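Local coordinates for protein diphthine synthase (Aeropyrum pernix, PDB 1WDE) that probably catalyses the S-adenosyl-L-methionine-dependent trimethylation of a modified histidine in translation elongation factor 2, giving diphthine, a step of diphthamide biosynthesis, at residues Val150-Tyr160 / Leu190-Glu201; Leu207-Leu215 / Val226-Leu235. One frame throughout, in Å; residues are numbered along the deposited sequence.

Interaction 1. Residues Val150-Tyr160 / Leu190-Glu201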
loop_
_atom_site.group_PDB
_atom_site.type_symbol
_atom_site.label_atom_id
_atom_site.label_comp_id
_atom_site.label_asym_id
_atom_site.label_seq_id
_atom_site.Cartn_x
_atom_site.Cartn_y
_atom_site.Cartn_z
ATOM N N VAL A 150 9.552 15.293 6.332
ATOM C CA VAL A 150 9.290 14.649 7.610
ATOM C C VAL A 150 10.084 13.372 7.850
ATOM O O VAL A 150 10.154 12.493 6.985
ATOM C CB VAL A 150 7.790 14.301 7.757
ATOM C CG1 VAL A 150 7.546 13.618 9.094
ATOM C CG2 VAL A 150 6.945 15.556 7.640
ATOM N N THR A 151 10.688 13.288 9.033
ATOM C CA THR A 151 11.430 12.098 9.436
ATOM C C THR A 151 10.342 11.252 10.088
ATOM O O THR A 151 9.766 11.640 11.101
ATOM C CB THR A 151 12.527 12.434 10.459
ATOM O OG1 THR A 151 13.525 13.255 9.832
ATOM C CG2 THR A 151 13.176 11.159 10.986
ATOM N N PRO A 152 10.035 10.095 9.498
ATOM C CA PRO A 152 9.006 9.161 9.975
ATOM C C PRO A 152 9.228 8.450 11.313
ATOM O O PRO A 152 9.370 7.239 11.334
ATOM C CB PRO A 152 8.891 8.173 8.813
ATOM C CG PRO A 152 10.281 8.115 8.290
ATOM C CD PRO A 152 10.702 9.575 8.288
ATOM N N ILE A 153 9.246 9.188 12.423
ATOM C CA ILE A 153 9.456 8.567 13.731
ATOM C C ILE A 153 8.243 7.733 14.180
ATOM O O ILE A 153 8.385 6.615 14.679
ATOM C CB ILE A 153 9.790 9.641 14.800
ATOM C CG1 ILE A 153 11.116 10.318 14.442
ATOM C CG2 ILE A 153 9.917 9.004 16.166
ATOM C CD1 ILE A 153 11.547 11.388 15.434
ATOM N N SER A 154 7.043 8.267 14.007
ATOM C CA SER A 154 5.872 7.505 14.407
ATOM C C SER A 154 5.778 6.258 13.523
ATOM O O SER A 154 5.287 5.223 13.960
ATOM C CB SER A 154 4.615 8.354 14.277
ATOM O OG SER A 154 4.385 8.670 12.923
ATOM N N VAL A 155 6.271 6.351 12.288
ATOM C CA VAL A 155 6.234 5.210 11.381
ATOM C C VAL A 155 7.138 4.073 11.862
ATOM O O VAL A 155 6.745 2.900 11.805
ATOM C CB VAL A 155 6.628 5.619 9.955
ATOM C CG1 VAL A 155 7.040 4.387 9.145
ATOM C CG2 VAL A 155 5.441 6.301 9.292
ATOM N N ALA A 156 8.338 4.416 12.343
ATOM C CA ALA A 156 9.271 3.405 12.844
ATOM C C ALA A 156 8.603 2.702 14.023
ATOM O O ALA A 156 8.579 1.477 14.089
ATOM C CB ALA A 156 10.602 4.053 13.281
ATOM N N ARG A 157 8.051 3.479 14.953
ATOM C CA ARG A 157 7.367 2.886 16.100
ATOM C C ARG A 157 6.262 1.894 15.708
ATOM O O ARG A 157 6.141 0.848 16.327
ATOM C CB ARG A 157 6.767 3.972 16.996
ATOM C CG ARG A 157 5.875 3.429 18.120
ATOM C CD ARG A 157 5.642 4.503 19.170
ATOM N NE ARG A 157 4.741 4.083 20.236
ATOM C CZ ARG A 157 3.414 4.155 20.170
ATOM N NH1 ARG A 157 2.818 4.626 19.080
ATOM N NH2 ARG A 157 2.683 3.789 21.213
ATOM N N ARG A 158 5.449 2.208 14.698
ATOM C CA ARG A 158 4.387 1.272 14.339
ATOM C C ARG A 158 4.989 -0.048 13.861
ATOM O O ARG A 158 4.409 -1.130 14.045
ATOM C CB ARG A 158 3.450 1.874 13.280
ATOM C CG ARG A 158 2.605 3.041 13.796
ATOM C CD ARG A 158 1.367 3.257 12.909
ATOM N NE ARG A 158 0.498 2.072 12.895
ATOM C CZ ARG A 158 -0.172 1.641 11.821
ATOM N NH1 ARG A 158 -0.088 2.296 10.666
ATOM N NH2 ARG A 158 -0.896 0.528 11.883
ATOM N N ILE A 159 6.170 0.018 13.268
ATOM C CA ILE A 159 6.804 -1.208 12.818
ATOM C C ILE A 159 7.195 -2.016 14.050
ATOM O O ILE A 159 6.965 -3.224 14.090
ATOM C CB ILE A 159 8.045 -0.928 11.953
ATOM C CG1 ILE A 159 7.615 -0.209 10.666
ATOM C CG2 ILE A 159 8.762 -2.245 11.640
ATOM C CD1 ILE A 159 8.808 0.220 9.763
ATOM N N TYR A 160 7.778 -1.369 15.061
ATOM C CA TYR A 160 8.130 -2.120 16.269
ATOM C C TYR A 160 6.863 -2.684 16.952
ATOM O O TYR A 160 6.896 -3.752 17.551
ATOM C CB TYR A 160 8.901 -1.242 17.265
ATOM C CG TYR A 160 10.329 -0.938 16.851
ATOM C CD1 TYR A 160 10.683 0.320 16.374
ATOM C CD2 TYR A 160 11.332 -1.904 16.979
ATOM C CE1 TYR A 160 12.019 0.621 16.034
ATOM C CE2 TYR A 160 12.654 -1.620 16.647
ATOM C CZ TYR A 160 12.990 -0.356 16.177
ATOM O OH TYR A 160 14.297 -0.061 15.879
ATOM N N LEU A 190 15.530 6.857 4.664
ATOM C CA LEU A 190 14.926 7.820 5.563
ATOM C C LEU A 190 14.236 7.083 6.717
ATOM O O LEU A 190 14.121 7.617 7.814
ATOM C CB LEU A 190 13.919 8.704 4.815
ATOM C CG LEU A 190 13.086 9.663 5.683
ATOM C CD1 LEU A 190 14.002 10.586 6.508
ATOM C CD2 LEU A 190 12.160 10.470 4.777
ATOM N N LEU A 191 13.777 5.862 6.463
ATOM C CA LEU A 191 13.135 5.060 7.519
ATOM C C LEU A 191 14.217 4.761 8.569
ATOM O O LEU A 191 13.999 4.908 9.770
ATOM C CB LEU A 191 12.622 3.733 6.946
ATOM C CG LEU A 191 11.509 2.908 7.628
ATOM C CD1 LEU A 191 11.798 1.413 7.446
ATOM C CD2 LEU A 191 11.384 3.242 9.082
ATOM N N LEU A 192 15.392 4.345 8.106
ATOM C CA LEU A 192 16.482 4.022 9.028
ATOM C C LEU A 192 16.958 5.270 9.767
ATOM O O LEU A 192 17.338 5.194 10.935
ATOM C CB LEU A 192 17.625 3.330 8.277
ATOM C CG LEU A 192 17.206 1.994 7.640
ATOM C CD1 LEU A 192 18.381 1.350 6.919
ATOM C CD2 LEU A 192 16.683 1.053 8.746
ATOM N N GLU A 193 16.927 6.425 9.104
ATOM C CA GLU A 193 17.326 7.642 9.800
ATOM C C GLU A 193 16.298 7.892 10.907
ATOM O O GLU A 193 16.665 8.309 12.004
ATOM C CB GLU A 193 17.387 8.844 8.847
ATOM C CG GLU A 193 17.534 10.193 9.563
ATOM C CD GLU A 193 18.729 10.241 10.508
ATOM O OE1 GLU A 193 18.815 11.198 11.311
ATOM O OE2 GLU A 193 19.583 9.327 10.446
ATOM N N ALA A 194 15.019 7.621 10.618
ATOM C CA ALA A 194 13.941 7.795 11.607
ATOM C C ALA A 194 14.132 6.830 12.770
ATOM O O ALA A 194 13.887 7.168 13.930
ATOM C CB ALA A 194 12.548 7.536 10.953
ATOM N N ASP A 195 14.552 5.613 12.452
ATOM C CA ASP A 195 14.774 4.605 13.471
ATOM C C ASP A 195 15.865 5.029 14.439
ATOM O O ASP A 195 15.718 4.874 15.649
ATOM C CB ASP A 195 15.143 3.277 12.817
ATOM C CG ASP A 195 15.236 2.137 13.820
ATOM O OD1 ASP A 195 14.470 2.143 14.819
ATOM O OD2 ASP A 195 16.058 1.220 13.596
ATOM N N ARG A 196 16.961 5.572 13.910
ATOM C CA ARG A 196 18.059 6.005 14.768
ATOM C C ARG A 196 17.629 7.157 15.667
ATOM O O ARG A 196 18.048 7.245 16.825
ATOM C CB ARG A 196 19.279 6.400 13.932
ATOM C CG ARG A 196 20.009 5.208 13.322
ATOM C CD ARG A 196 21.346 5.607 12.692
ATOM N NE ARG A 196 21.199 6.462 11.511
ATOM C CZ ARG A 196 20.868 6.030 10.295
ATOM N NH1 ARG A 196 20.769 6.902 9.302
ATOM N NH2 ARG A 196 20.648 4.739 10.065
ATOM N N GLU A 197 16.789 8.034 15.132
ATOM C CA GLU A 197 16.280 9.167 15.889
ATOM C C GLU A 197 15.304 8.654 16.943
ATOM O O GLU A 197 15.349 9.086 18.094
ATOM C CB GLU A 197 15.561 10.130 14.949
ATOM C CG GLU A 197 15.704 11.585 15.314
ATOM C CD GLU A 197 15.335 12.498 14.161
ATOM O OE1 GLU A 197 16.051 12.479 13.132
ATOM O OE2 GLU A 197 14.325 13.224 14.280
ATOM N N TYR A 198 14.429 7.728 16.546
ATOM C CA TYR A 198 13.442 7.154 17.462
ATOM C C TYR A 198 14.047 6.313 18.589
ATOM O O TYR A 198 13.695 6.491 19.758
ATOM C CB TYR A 198 12.417 6.310 16.687
ATOM C CG TYR A 198 11.460 5.540 17.582
ATOM C CD1 TYR A 198 10.625 6.204 18.488
ATOM C CD2 TYR A 198 11.406 4.144 17.537
ATOM C CE1 TYR A 198 9.761 5.489 19.330
ATOM C CE2 TYR A 198 10.551 3.420 18.372
ATOM C CZ TYR A 198 9.735 4.099 19.264
ATOM O OH TYR A 198 8.903 3.385 20.093
ATOM N N ALA A 199 14.952 5.400 18.254
ATOM C CA ALA A 199 15.577 4.557 19.273
ATOM C C ALA A 199 16.323 5.434 20.281
ATOM O O ALA A 199 16.361 5.141 21.477
ATOM C CB ALA A 199 16.537 3.567 18.621
ATOM N N ARG A 200 16.912 6.515 19.782
ATOM C CA ARG A 200 17.640 7.455 20.626
ATOM C C ARG A 200 16.741 7.969 21.753
ATOM O O ARG A 200 17.100 7.879 22.925
ATOM C CB ARG A 200 18.136 8.642 19.788
ATOM C CG ARG A 200 18.971 9.642 20.573
ATOM C CD ARG A 200 18.974 11.021 19.928
ATOM N NE ARG A 200 19.533 12.019 20.837
ATOM C CZ ARG A 200 19.399 13.333 20.685
ATOM N NH1 ARG A 200 18.720 13.818 19.654
ATOM N NH2 ARG A 200 19.939 14.162 21.571
ATOM N N GLU A 201 15.575 8.503 21.389
ATOM C CA GLU A 201 14.618 9.039 22.357
ATOM C C GLU A 201 13.834 7.967 23.114
ATOM O O GLU A 201 13.266 8.238 24.174
ATOM C CB GLU A 201 13.617 9.965 21.658
ATOM C CG GLU A 201 12.717 9.258 20.647
ATOM C CD GLU A 201 11.654 10.173 20.050
ATOM O OE1 GLU A 201 10.714 10.557 20.781
ATOM O OE2 GLU A 201 11.760 10.515 18.851
#
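Helix 153-160 packs across helix 190-201 almost at a right angle: the axes of these two segments approach to 8.3 Å with a crossing angle of -82°, and Ile153 and Ala194 bring their CA atoms within 5.0 Å. Both belong to the tetrapyrrole-methylase family region, and the interface is knobs-into-holes in both directions. Ile153 drops among Ala194, Glu197, Tyr198 and Glu201, while Tyr198 fills the hole made by Ile153, Ala156, Arg157 and Tyr160. Pro152, at the N-cap position, lays its ring on Leu190 and Ala194, with CD 3.5 Å from Leu190 CG. Because CG of Tyr198 stands anti to the backbone N (chi1 173°), its ring extends across the first helix; Arg157 CB covers one face at 4.2 Å from the centroid, and Tyr160 CD1 sits at its edge, 3.7 Å from Tyr198 CE2, the two rings being oblique with planes 41° apart. The Tyr198 hydroxyl and the Arg157 NE both reach the carboxylate of Glu292 near the C-terminus. With an alanine here in place of the tyrosine, the hole between Ile153 and Tyr160 would probably be left unfilled and Glu292 would lose a hydrogen-bond partner. Ile159 and Leu191, both buried, meet tip to tip through their methyls. Asp195 crosses Tyr160 at about a right angle, and its OD1, lying in the ring plane, accepts a very short 2.5 Å hydrogen bond from Tyr160 OH.

Interaction 2. Residues Leu207-Leu215 / Val226-Leu235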
loop_
_atom_site.group_PDB
_atom_site.type_symbol
_atom_site.label_atom_id
_atom_site.label_comp_id
_atom_site.label_asym_id
_atom_site.label_seq_id
_atom_site.Cartn_x
_atom_site.Cartn_y
_atom_site.Cartn_z
ATOM N N LEU A 207 17.240 -0.886 15.663
ATOM C CA LEU A 207 17.259 -2.260 15.165
ATOM C C LEU A 207 16.725 -2.559 13.777
ATOM O O LEU A 207 17.029 -3.605 13.227
ATOM C CB LEU A 207 16.532 -3.170 16.169
ATOM C CG LEU A 207 17.114 -3.161 17.582
ATOM C CD1 LEU A 207 16.130 -3.793 18.528
ATOM C CD2 LEU A 207 18.459 -3.892 17.590
ATOM N N LEU A 208 15.922 -1.668 13.215
ATOM C CA LEU A 208 15.344 -1.934 11.898
ATOM C C LEU A 208 16.320 -2.254 10.759
ATOM O O LEU A 208 16.035 -3.120 9.920
ATOM C CB LEU A 208 14.416 -0.770 11.503
ATOM C CG LEU A 208 13.297 -0.432 12.517
ATOM C CD1 LEU A 208 12.341 0.629 11.917
ATOM C CD2 LEU A 208 12.481 -1.693 12.850
ATOM N N ALA A 209 17.475 -1.587 10.731
ATOM C CA ALA A 209 18.455 -1.812 9.664
ATOM C C ALA A 209 18.888 -3.267 9.595
ATOM O O ALA A 209 19.169 -3.807 8.517
ATOM C CB ALA A 209 19.672 -0.911 9.883
ATOM N N ARG A 210 18.912 -3.910 10.754
ATOM C CA ARG A 210 19.314 -5.309 10.882
ATOM C C ARG A 210 18.250 -6.367 10.543
ATOM O O ARG A 210 18.538 -7.569 10.519
ATOM C CB ARG A 210 19.815 -5.558 12.295
ATOM C CG ARG A 210 21.158 -4.906 12.614
ATOM C CD ARG A 210 21.857 -5.753 13.669
ATOM N NE ARG A 210 21.415 -5.431 15.009
ATOM C CZ ARG A 210 21.424 -6.271 16.040
ATOM N NH1 ARG A 210 21.836 -7.527 15.908
ATOM N NH2 ARG A 210 21.062 -5.827 17.223
ATOM N N LEU A 211 17.020 -5.935 10.304
ATOM C CA LEU A 211 15.960 -6.881 9.952
ATOM C C LEU A 211 15.947 -7.223 8.472
ATOM O O LEU A 211 16.213 -6.362 7.641
ATOM C CB LEU A 211 14.596 -6.275 10.270
ATOM C CG LEU A 211 14.283 -6.006 11.735
ATOM C CD1 LEU A 211 13.006 -5.174 11.835
ATOM C CD2 LEU A 211 14.151 -7.356 12.441
ATOM N N PRO A 212 15.619 -8.481 8.132
ATOM C CA PRO A 212 15.549 -8.906 6.736
ATOM C C PRO A 212 14.240 -8.295 6.229
ATOM O O PRO A 212 13.420 -7.801 7.023
ATOM C CB PRO A 212 15.471 -10.433 6.835
ATOM C CG PRO A 212 14.677 -10.633 8.098
ATOM C CD PRO A 212 15.342 -9.616 9.039
ATOM N N SER A 213 14.039 -8.308 4.923
ATOM C CA SER A 213 12.817 -7.748 4.362
ATOM C C SER A 213 12.616 -8.315 2.980
ATOM O O SER A 213 13.537 -8.894 2.401
ATOM C CB SER A 213 12.899 -6.216 4.311
ATOM O OG SER A 213 13.934 -5.781 3.431
ATOM N N VAL A 214 11.404 -8.168 2.455
ATOM C CA VAL A 214 11.090 -8.692 1.139
ATOM C C VAL A 214 10.603 -7.507 0.316
ATOM O O VAL A 214 9.783 -6.718 0.776
ATOM C CB VAL A 214 9.977 -9.778 1.225
ATOM C CG1 VAL A 214 9.920 -10.584 -0.069
ATOM C CG2 VAL A 214 10.237 -10.704 2.422
ATOM N N LEU A 215 11.135 -7.385 -0.891
ATOM C CA LEU A 215 10.774 -6.310 -1.807
ATOM C C LEU A 215 9.903 -6.998 -2.859
ATOM O O LEU A 215 10.337 -7.951 -3.498
ATOM C CB LEU A 215 12.040 -5.717 -2.451
ATOM C CG LEU A 215 11.776 -4.543 -3.417
ATOM C CD1 LEU A 215 11.329 -3.316 -2.635
ATOM C CD2 LEU A 215 13.053 -4.225 -4.194
ATOM N N VAL A 226 9.478 -11.283 -6.385
ATOM C CA VAL A 226 9.669 -11.307 -4.928
ATOM C C VAL A 226 11.167 -11.449 -4.655
ATOM O O VAL A 226 11.766 -12.482 -4.960
ATOM C CB VAL A 226 8.913 -12.485 -4.309
ATOM C CG1 VAL A 226 9.242 -12.614 -2.796
ATOM C CG2 VAL A 226 7.414 -12.303 -4.533
ATOM N N LEU A 227 11.749 -10.401 -4.081
ATOM C CA LEU A 227 13.172 -10.356 -3.796
ATOM C C LEU A 227 13.475 -10.296 -2.307
ATOM O O LEU A 227 13.053 -9.379 -1.599
ATOM C CB LEU A 227 13.800 -9.138 -4.477
ATOM C CG LEU A 227 13.734 -9.015 -6.005
ATOM C CD1 LEU A 227 14.081 -10.363 -6.631
ATOM C CD2 LEU A 227 12.353 -8.565 -6.444
ATOM N N TYR A 228 14.226 -11.280 -1.842
ATOM C CA TYR A 228 14.600 -11.342 -0.442
ATOM C C TYR A 228 15.831 -10.481 -0.193
ATOM O O TYR A 228 16.824 -10.584 -0.923
ATOM C CB TYR A 228 14.913 -12.783 -0.047
ATOM C CG TYR A 228 15.343 -12.917 1.392
ATOM C CD1 TYR A 228 14.404 -12.941 2.409
ATOM C CD2 TYR A 228 16.691 -13.022 1.737
ATOM C CE1 TYR A 228 14.783 -13.073 3.738
ATOM C CE2 TYR A 228 17.087 -13.151 3.074
ATOM C CZ TYR A 228 16.119 -13.179 4.069
ATOM O OH TYR A 228 16.467 -13.341 5.392
ATOM N N TRP A 229 15.751 -9.618 0.817
ATOM C CA TRP A 229 16.879 -8.769 1.197
ATOM C C TRP A 229 17.288 -9.144 2.618
ATOM O O TRP A 229 16.518 -8.954 3.571
ATOM C CB TRP A 229 16.499 -7.285 1.094
ATOM C CG TRP A 229 16.451 -6.837 -0.333
ATOM C CD1 TRP A 229 15.412 -6.998 -1.216
ATOM C CD2 TRP A 229 17.540 -6.292 -1.095
ATOM N NE1 TRP A 229 15.794 -6.598 -2.478
ATOM C CE2 TRP A 229 17.091 -6.157 -2.432
ATOM C CE3 TRP A 229 18.853 -5.910 -0.779
ATOM C CZ2 TRP A 229 17.910 -5.652 -3.451
ATOM C CZ3 TRP A 229 19.666 -5.407 -1.798
ATOM C CH2 TRP A 229 19.187 -5.285 -3.116
ATOM N N SER A 230 18.511 -9.662 2.759
ATOM C CA SER A 230 19.013 -10.113 4.056
ATOM C C SER A 230 18.938 -9.076 5.166
ATOM O O SER A 230 18.892 -9.439 6.332
ATOM C CB SER A 230 20.457 -10.655 3.907
ATOM O OG SER A 230 21.360 -9.636 3.509
ATOM N N SER A 231 18.915 -7.788 4.818
ATOM C CA SER A 231 18.819 -6.719 5.819
ATOM C C SER A 231 18.288 -5.448 5.149
ATOM O O SER A 231 18.521 -5.228 3.960
ATOM C CB SER A 231 20.201 -6.419 6.429
ATOM O OG SER A 231 21.030 -5.743 5.488
ATOM N N LEU A 232 17.592 -4.604 5.904
ATOM C CA LEU A 232 17.067 -3.364 5.344
ATOM C C LEU A 232 18.262 -2.434 5.089
ATOM O O LEU A 232 18.207 -1.536 4.254
ATOM C CB LEU A 232 16.072 -2.696 6.316
ATOM C CG LEU A 232 14.635 -3.246 6.323
ATOM C CD1 LEU A 232 13.808 -2.560 7.408
ATOM C CD2 LEU A 232 13.994 -3.026 4.937
ATOM N N GLU A 233 19.344 -2.649 5.829
ATOM C CA GLU A 233 20.560 -1.847 5.655
ATOM C C GLU A 233 21.025 -2.031 4.203
ATOM O O GLU A 233 21.325 -1.067 3.503
ATOM C CB GLU A 233 21.635 -2.342 6.628
ATOM C CG GLU A 233 22.940 -1.573 6.612
ATOM C CD GLU A 233 22.756 -0.123 6.963
ATOM O OE1 GLU A 233 22.977 0.725 6.075
ATOM O OE2 GLU A 233 22.384 0.174 8.119
ATOM N N ARG A 234 21.077 -3.279 3.758
ATOM C CA ARG A 234 21.490 -3.590 2.394
ATOM C C ARG A 234 20.563 -2.963 1.357
ATOM O O ARG A 234 21.015 -2.447 0.344
ATOM C CB ARG A 234 21.525 -5.107 2.169
ATOM C CG ARG A 234 22.744 -5.807 2.745
ATOM C CD ARG A 234 22.924 -7.173 2.106
ATOM N NE ARG A 234 23.069 -7.061 0.657
ATOM C CZ ARG A 234 23.127 -8.095 -0.176
ATOM N NH1 ARG A 234 23.050 -9.335 0.289
ATOM N NH2 ARG A 234 23.263 -7.888 -1.480
ATOM N N LEU A 235 19.260 -3.018 1.606
ATOM C CA LEU A 235 18.292 -2.462 0.670
ATOM C C LEU A 235 18.370 -0.957 0.603
ATOM O O LEU A 235 18.180 -0.376 -0.464
ATOM C CB LEU A 235 16.869 -2.867 1.077
ATOM C CG LEU A 235 15.688 -2.380 0.231
ATOM C CD1 LEU A 235 15.899 -2.750 -1.240
ATOM C CD2 LEU A 235 14.407 -3.039 0.761
HETATM O O HOH W 1 19.446 -9.269 8.927
#
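Ser213 O lies at the edge of the Trp229 indole, and Leu215 runs alongside it in the same direction, its CB 3.8 Å from Trp229 CD1; Leu235, of the same segment as the indole, sets CD1 over the centre of one face, 3.8 Å above the plane. NE1 of this indole is buried by the contact and has no partner in the model. The Tyr228 ring meets Pro212 CB obliquely, and its hydroxyl bonds to Glu272 O. Strands 213-215 and 226-229 are antiparallel, their axes 4.7 Å apart at 149°. Reciprocal N-H...O=C bonds join the hydrogen-bonded pairs Ser213-Trp229 and Leu215-Leu227, the straightest being Leu215 N to Leu227 O (175° at the hydrogen). Between them, Val214 and Tyr228 form a non-hydrogen-bonded pair on the other face, where Val214 CG1 presses on Val226 CG1 at a tight 3.5 Å. Ser213 OG, set between backbone N and carbonyl carbon (chi1 64°), turns to Leu232 CD2 and is buried without a polar partner. Beyond the strands, Glu233 N donates to a lone pair of Ala209 O (2.9 Å) and Leu232 N bonds weakly to Leu211 O. A water bridges Arg210 O and Ser230 O. The strand pair is a beta hairpin at the margin of the mixed sheet, strand 225-229 being outermost within this chain, and after two residues comes a helix N-capped by Ser231 OG, which accepts from Arg234 N.

Both contacts are partly buried, and their centres are 16 Å apart. Interaction 1 joins two helices, largely through side chains, and has one hydrogen bond across it; interaction 2 is held by backbone bonds that pair two strands and continue to the start of a helix. They have no helix or strand in common, but helix 184-202 runs on towards strand 213-217, and the connection between them, at Leu207 and Leu208, ties the two together: Asp195 OD2 probably accepts from Leu208 N (2.9 Å), and Tyr160 OH from Leu207 N (3.1 Å). The Tyr160-Asp195 pair thus also holds the chain entering the hairpin, while Leu208 packs on Ala156 and Ile159.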